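Side-chain contacts in nucleoside diphosphate kinase (Encephalitozoon cuniculi, PDB 3MPD), which probably transfers the gamma phosphate of ATP to nucleoside diphosphates by a ping-pong mechanism through a phosphohistidine intermediate, and so makes nucleoside triphosphates other than ATP: residues Ile26-Glu31 against Gly107-Ser112; Glu50-His55 against Lys132-Asp137. One frame throughout, in Å; residues are numbered along the deposited sequence.

How the interactions relate
From the N terminus the chain passes through strand 7-12 and a short helix (14-18) before helix 22-32, which supplies Ile26-Glu31. Strand 35-42 follows, and helix 46-52 brings Glu50-His55. Helix 105-109 then returns to helix 22-32, and interaction 1 closes a loop of 75 residues. Helix 124-134 comes back to helix 46-52, and interaction 2 closes a second loop of 76 residues. The two loops cross, because Glu50-His55 lies inside the first and Gly107-Ser112 inside the second. The contacts do not touch: their nearest atoms are about 11 Å apart. They lie on opposite sides of the chain's centre, in a fold built on a four-stranded antiparallel sheet.

Interaction 1 (Ile26-Glu31 against Gly107-Ser112); sequences IQRFEE and GDYGVS
Arg28 reaches Asp108 and Tyr109 through a bent chain: CG stands beside the backbone N (chi1 -47°), and a second turn at chi2 carries the guanidinium toward helix 105-109. Asp108 and Tyr109 also have CG beside their own backbone N, and both side chains lean to meet it. The contact is a surface salt bridge between helix 22-32 and the end of helix 105-109 in the NDK fold. Arg28 NH2 lies 2.8 Å from Asp108 OD2, which receives it on the anti lone pair. The fit is not flat. OD2 is tilted out of the guanidinium plane, and the carboxylate plane is turned 63° from it. The other oxygen, Asp108 OD1, is held by the backbone N of Gly103, so the carboxylate is gripped from two parts of the chain.

The same NH2 also gives a weak hydrogen bond to Tyr109 OH at 3.0 Å. Tyr109 comes from the opposite direction, with guanidinium and ring planes 52° apart, and the CB of Asp108 sits over one face of its ring. Arg106, an ATP-binding residue by similarity, is close to Tyr109, with about 7 Å between the side chains. Elsewhere on helix 22-32, OE2 and OE1 of Glu30 accept from the backbone N of Ile22 and Ser23 of the second subunit. A water accepts from Arg28 NE at 2.7 Å and makes a weak, longer link to Tyr109 OH.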
loop_
_atom_site.group_PDB
_atom_site.type_symbol
_atom_site.label_atom_id
_atom_site.label_comp_id
_atom_site.label_asym_id
_atom_site.label_seq_id
_atom_site.Cartn_x
_atom_site.Cartn_y
_atom_site.Cartn_z
ATOM N N ILE A 26 -4.623 -6.996 -0.352
ATOM C CA ILE A 26 -3.254 -7.102 0.146
ATOM C C ILE A 26 -3.102 -8.308 1.086
ATOM O O ILE A 26 -2.060 -8.977 1.087
ATOM C CB ILE A 26 -2.830 -5.779 0.824
ATOM C CG1 ILE A 26 -2.679 -4.677 -0.271
ATOM C CG2 ILE A 26 -1.511 -5.980 1.639
ATOM C CD1 ILE A 26 -2.273 -3.299 0.307
ATOM N N GLN A 27 -4.124 -8.578 1.896
ATOM C CA GLN A 27 -4.103 -9.764 2.767
ATOM C C GLN A 27 -3.775 -11.049 1.996
ATOM O O GLN A 27 -3.020 -11.889 2.512
ATOM C CB GLN A 27 -5.451 -9.946 3.499
ATOM C CG GLN A 27 -5.503 -11.116 4.498
ATOM C CD GLN A 27 -6.947 -11.324 5.113
ATOM O OE1 GLN A 27 -7.756 -10.411 5.171
ATOM N NE2 GLN A 27 -7.234 -12.520 5.534
ATOM N N ARG A 28 -4.349 -11.222 0.796
ATOM C CA ARG A 28 -4.136 -12.479 0.043
ATOM C C ARG A 28 -2.646 -12.664 -0.272
ATOM O O ARG A 28 -2.119 -13.769 -0.162
ATOM C CB ARG A 28 -4.931 -12.558 -1.264
ATOM C CG ARG A 28 -6.421 -12.160 -1.184
ATOM C CD ARG A 28 -7.177 -13.159 -0.349
ATOM N NE ARG A 28 -8.630 -12.898 -0.330
ATOM C CZ ARG A 28 -9.540 -13.427 -1.150
ATOM N NH1 ARG A 28 -9.189 -14.233 -2.138
ATOM N NH2 ARG A 28 -10.826 -13.162 -0.946
ATOM N N PHE A 29 -1.992 -11.578 -0.676
ATOM C CA PHE A 29 -0.582 -11.624 -1.058
ATOM C C PHE A 29 0.347 -11.760 0.146
ATOM O O PHE A 29 1.358 -12.501 0.114
ATOM C CB PHE A 29 -0.221 -10.384 -1.888
ATOM C CG PHE A 29 -0.799 -10.430 -3.259
ATOM C CD1 PHE A 29 -0.028 -10.877 -4.321
ATOM C CD2 PHE A 29 -2.131 -10.066 -3.494
ATOM C CE1 PHE A 29 -0.575 -10.969 -5.596
ATOM C CE2 PHE A 29 -2.683 -10.165 -4.801
ATOM C CZ PHE A 29 -1.891 -10.625 -5.825
ATOM N N GLU A 30 0.018 -11.032 1.199
ATOM C CA GLU A 30 0.871 -10.964 2.378
ATOM C C GLU A 30 0.768 -12.300 3.144
ATOM O O GLU A 30 1.766 -12.794 3.671
ATOM C CB GLU A 30 0.412 -9.763 3.248
ATOM C CG GLU A 30 1.213 -9.532 4.520
ATOM C CD GLU A 30 0.818 -8.256 5.283
ATOM O OE1 GLU A 30 -0.402 -7.936 5.431
ATOM O OE2 GLU A 30 1.748 -7.607 5.813
ATOM N N GLU A 31 -0.437 -12.901 3.185
ATOM C CA GLU A 31 -0.622 -14.197 3.895
ATOM C C GLU A 31 -0.034 -15.361 3.126
ATOM O O GLU A 31 0.321 -16.390 3.730
ATOM C CB GLU A 31 -2.106 -14.489 4.226
ATOM C CG GLU A 31 -2.622 -13.642 5.349
ATOM C CD GLU A 31 -4.076 -13.952 5.738
ATOM O OE1 GLU A 31 -4.907 -14.463 4.912
ATOM O OE2 GLU A 31 -4.396 -13.614 6.885
ATOM N N GLY A 107 -13.005 -14.409 -8.029
ATOM C CA GLY A 107 -14.130 -15.259 -7.646
ATOM C C GLY A 107 -14.965 -14.722 -6.477
ATOM O O GLY A 107 -16.184 -14.927 -6.430
ATOM N N ASP A 108 -14.300 -14.105 -5.506
ATOM C CA ASP A 108 -14.972 -13.640 -4.275
ATOM C C ASP A 108 -15.598 -12.235 -4.410
ATOM O O ASP A 108 -16.614 -11.945 -3.781
ATOM C CB ASP A 108 -13.986 -13.627 -3.095
ATOM C CG ASP A 108 -13.583 -15.044 -2.633
ATOM O OD1 ASP A 108 -14.266 -16.055 -2.958
ATOM O OD2 ASP A 108 -12.566 -15.140 -1.941
ATOM N N TYR A 109 -14.998 -11.379 -5.229
ATOM C CA TYR A 109 -15.404 -9.945 -5.266
ATOM C C TYR A 109 -15.837 -9.478 -6.645
ATOM O O TYR A 109 -16.514 -8.464 -6.778
ATOM C CB TYR A 109 -14.237 -9.033 -4.791
ATOM C CG TYR A 109 -13.578 -9.443 -3.480
ATOM C CD1 TYR A 109 -14.331 -9.617 -2.333
ATOM C CD2 TYR A 109 -12.196 -9.609 -3.382
ATOM C CE1 TYR A 109 -13.750 -10.031 -1.110
ATOM C CE2 TYR A 109 -11.579 -9.990 -2.138
ATOM C CZ TYR A 109 -12.377 -10.193 -1.011
ATOM O OH TYR A 109 -11.829 -10.592 0.204
ATOM N N GLY A 110 -15.409 -10.188 -7.682
ATOM C CA GLY A 110 -15.598 -9.708 -9.050
ATOM C C GLY A 110 -16.908 -10.146 -9.677
ATOM O O GLY A 110 -17.423 -11.253 -9.411
ATOM N N VAL A 111 -17.458 -9.273 -10.512
ATOM C CA VAL A 111 -18.635 -9.654 -11.294
ATOM C C VAL A 111 -18.400 -9.623 -12.819
ATOM O O VAL A 111 -18.776 -10.572 -13.536
ATOM C CB VAL A 111 -19.915 -8.873 -10.852
ATOM C CG1 VAL A 111 -21.100 -9.179 -11.796
ATOM C CG2 VAL A 111 -20.294 -9.252 -9.446
ATOM N N SER A 112 -17.815 -8.552 -13.328
ATOM C CA SER A 112 -17.598 -8.443 -14.773
ATOM C C SER A 112 -16.124 -8.577 -15.195
ATOM O O SER A 112 -15.209 -8.362 -14.389
ATOM C CB SER A 112 -18.197 -7.115 -15.281
ATOM O OG SER A 112 -17.429 -6.062 -14.735
HETATM O O HOH W 1 -9.024 -11.277 1.827
#

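Interaction 2 (Glu50-His55 against Lys132-Asp137); sequences ETHYSH and KLWIGD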
loop_
_atom_site.group_PDB
_atom_site.type_symbol
_atom_site.label_atom_id
_atom_site.label_comp_id
_atom_site.label_asym_id
_atom_site.label_seq_id
_atom_site.Cartn_x
_atom_site.Cartn_y
_atom_site.Cartn_z
ATOM N N GLU A 50 -2.116 2.385 -22.825
ATOM C CA GLU A 50 -1.953 1.873 -24.192
ATOM C C GLU A 50 -0.669 1.048 -24.357
ATOM O O GLU A 50 -0.646 0.059 -25.087
ATOM C CB GLU A 50 -2.019 3.042 -25.211
ATOM C CG GLU A 50 -3.420 3.681 -25.241
ATOM C CD GLU A 50 -3.570 4.920 -26.128
ATOM O OE1 GLU A 50 -2.565 5.459 -26.648
ATOM O OE2 GLU A 50 -4.732 5.355 -26.295
ATOM N N THR A 51 0.394 1.454 -23.668
ATOM C CA THR A 51 1.639 0.677 -23.635
ATOM C C THR A 51 1.460 -0.599 -22.805
ATOM O O THR A 51 1.809 -1.688 -23.255
ATOM C CB THR A 51 2.791 1.500 -23.047
ATOM O OG1 THR A 51 2.875 2.735 -23.751
ATOM C CG2 THR A 51 4.127 0.742 -23.145
ATOM N N HIS A 52 0.932 -0.446 -21.589
ATOM C CA HIS A 52 0.614 -1.591 -20.704
ATOM C C HIS A 52 -0.207 -2.662 -21.429
ATOM O O HIS A 52 0.099 -3.853 -21.337
ATOM C CB HIS A 52 -0.114 -1.118 -19.438
ATOM C CG HIS A 52 -0.430 -2.224 -18.469
ATOM N ND1 HIS A 52 0.360 -2.505 -17.371
ATOM C CD2 HIS A 52 -1.449 -3.114 -18.435
ATOM C CE1 HIS A 52 -0.163 -3.521 -16.704
ATOM N NE2 HIS A 52 -1.258 -3.913 -17.333
ATOM N N TYR A 53 -1.226 -2.228 -22.166
ATOM C CA TYR A 53 -2.122 -3.156 -22.859
ATOM C C TYR A 53 -1.896 -3.240 -24.381
ATOM O O TYR A 53 -2.840 -3.550 -25.118
ATOM C CB TYR A 53 -3.599 -2.825 -22.539
ATOM C CG TYR A 53 -4.014 -3.105 -21.093
ATOM C CD1 TYR A 53 -4.079 -4.423 -20.590
ATOM C CD2 TYR A 53 -4.333 -2.054 -20.221
ATOM C CE1 TYR A 53 -4.464 -4.691 -19.245
ATOM C CE2 TYR A 53 -4.721 -2.310 -18.873
ATOM C CZ TYR A 53 -4.783 -3.624 -18.401
ATOM O OH TYR A 53 -5.143 -3.852 -17.080
ATOM N N SER A 54 -0.657 -3.007 -24.841
ATOM C CA SER A 54 -0.345 -3.004 -26.287
ATOM C C SER A 54 -0.704 -4.315 -26.991
ATOM O O SER A 54 -1.142 -4.313 -28.146
ATOM C CB SER A 54 1.120 -2.636 -26.549
ATOM O OG SER A 54 1.981 -3.527 -25.867
ATOM N N HIS A 55 -0.543 -5.429 -26.276
ATOM C CA HIS A 55 -0.948 -6.751 -26.782
ATOM C C HIS A 55 -2.466 -6.867 -27.032
ATOM O O HIS A 55 -2.911 -7.778 -27.726
ATOM C CB HIS A 55 -0.443 -7.884 -25.858
ATOM C CG HIS A 55 -0.936 -7.798 -24.435
ATOM N ND1 HIS A 55 -0.461 -6.866 -23.531
ATOM C CD2 HIS A 55 -1.830 -8.557 -23.754
ATOM C CE1 HIS A 55 -1.057 -7.045 -22.362
ATOM N NE2 HIS A 55 -1.889 -8.067 -22.470
ATOM N N LYS A 132 8.896 -1.405 -14.959
ATOM C CA LYS A 132 9.607 -0.241 -15.513
ATOM C C LYS A 132 8.645 0.825 -16.032
ATOM O O LYS A 132 8.927 2.012 -15.957
ATOM C CB LYS A 132 10.587 -0.644 -16.631
ATOM C CG LYS A 132 11.708 -1.599 -16.189
ATOM C CD LYS A 132 12.564 -2.044 -17.384
ATOM C CE LYS A 132 12.996 -3.512 -17.239
ATOM N NZ LYS A 132 13.125 -4.160 -18.591
ATOM N N LEU A 133 7.505 0.392 -16.553
ATOM C CA LEU A 133 6.495 1.313 -17.070
ATOM C C LEU A 133 5.829 2.131 -15.956
ATOM O O LEU A 133 5.733 3.351 -16.052
ATOM C CB LEU A 133 5.443 0.529 -17.856
ATOM C CG LEU A 133 4.377 1.315 -18.593
ATOM C CD1 LEU A 133 4.983 2.295 -19.649
ATOM C CD2 LEU A 133 3.389 0.325 -19.214
ATOM N N TRP A 134 5.399 1.454 -14.892
ATOM C CA TRP A 134 4.612 2.089 -13.835
ATOM C C TRP A 134 5.391 2.600 -12.621
ATOM O O TRP A 134 4.968 3.568 -11.982
ATOM C CB TRP A 134 3.561 1.100 -13.305
ATOM C CG TRP A 134 2.502 0.746 -14.271
ATOM C CD1 TRP A 134 2.493 -0.318 -15.132
ATOM C CD2 TRP A 134 1.277 1.435 -14.472
ATOM N NE1 TRP A 134 1.329 -0.334 -15.854
ATOM C CE2 TRP A 134 0.562 0.733 -15.470
ATOM C CE3 TRP A 134 0.704 2.578 -13.903
ATOM C CZ2 TRP A 134 -0.699 1.128 -15.900
ATOM C CZ3 TRP A 134 -0.540 2.981 -14.334
ATOM C CH2 TRP A 134 -1.233 2.256 -15.330
ATOM N N ILE A 135 6.485 1.919 -12.279
ATOM C CA ILE A 135 7.204 2.170 -11.020
ATOM C C ILE A 135 8.561 2.817 -11.261
ATOM O O ILE A 135 8.865 3.849 -10.664
ATOM C CB ILE A 135 7.420 0.865 -10.196
ATOM C CG1 ILE A 135 6.110 0.132 -9.965
ATOM C CG2 ILE A 135 8.099 1.174 -8.865
ATOM C CD1 ILE A 135 5.158 0.851 -9.035
ATOM N N GLY A 136 9.377 2.211 -12.119
ATOM C CA GLY A 136 10.698 2.766 -12.456
ATOM C C GLY A 136 11.744 1.673 -12.526
ATOM O O GLY A 136 11.440 0.491 -12.323
ATOM N N ASP A 137 12.982 2.059 -12.810
ATOM C CA ASP A 137 14.061 1.078 -12.981
ATOM C C ASP A 137 14.860 0.855 -11.701
ATOM O O ASP A 137 15.814 0.061 -11.701
ATOM C CB ASP A 137 15.043 1.489 -14.090
ATOM C CG ASP A 137 14.656 2.775 -14.771
ATOM O OD1 ASP A 137 13.599 2.808 -15.440
ATOM O OD2 ASP A 137 15.428 3.752 -14.647
#
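His52 and Trp134 meet with their side chains crossing at about a right angle. The indole of Trp134 points its N-H at the imidazole of His52. Trp134 NE1 donates to His52 ND1 over 2.8 Å, and the bond is fairly straight at 162°. The two rings use it differently. ND1 lies near the indole plane, at the ring edge, whereas NE1 sits far out of the imidazole plane, 37° from it. The ring planes are 75° apart. With CG of His52 anti to the backbone N, the imidazole is carried toward the indole.

Leu133 packs beside this bond. Both its methyls reach Thr51, CD1 being the closer of the two to Thr51 CG2 at 3.9 Å. CD2 also comes over the backbone of His52, 3.5 Å from His52 N, and meets the CB of that residue. The side chains of Thr51 and Leu133 cross at a slant, while Thr51 OG1 turns to the carbonyl O of Glu47. The contact thus joins the C-terminal ends of helices 46-52 and 124-134. Just past the first helix, Ser54 N and Ser54 OG both bond to Thr51 O from one face of its carbonyl plane, and Lys129 NZ bonds to that oxygen too.

Further along, Trp134 stacks on Phe9 of strand 7-12. His52 meets the ring of His119 edge-to-face, and His119 is by similarity the residue that carries the phosphate. His52 is therefore a neighbour of the active site. Because ND1 of His52 accepts the indole hydrogen, the bond probably helps to hold the turn of this imidazole, consistent with a second-shell role for Trp134 beside His119.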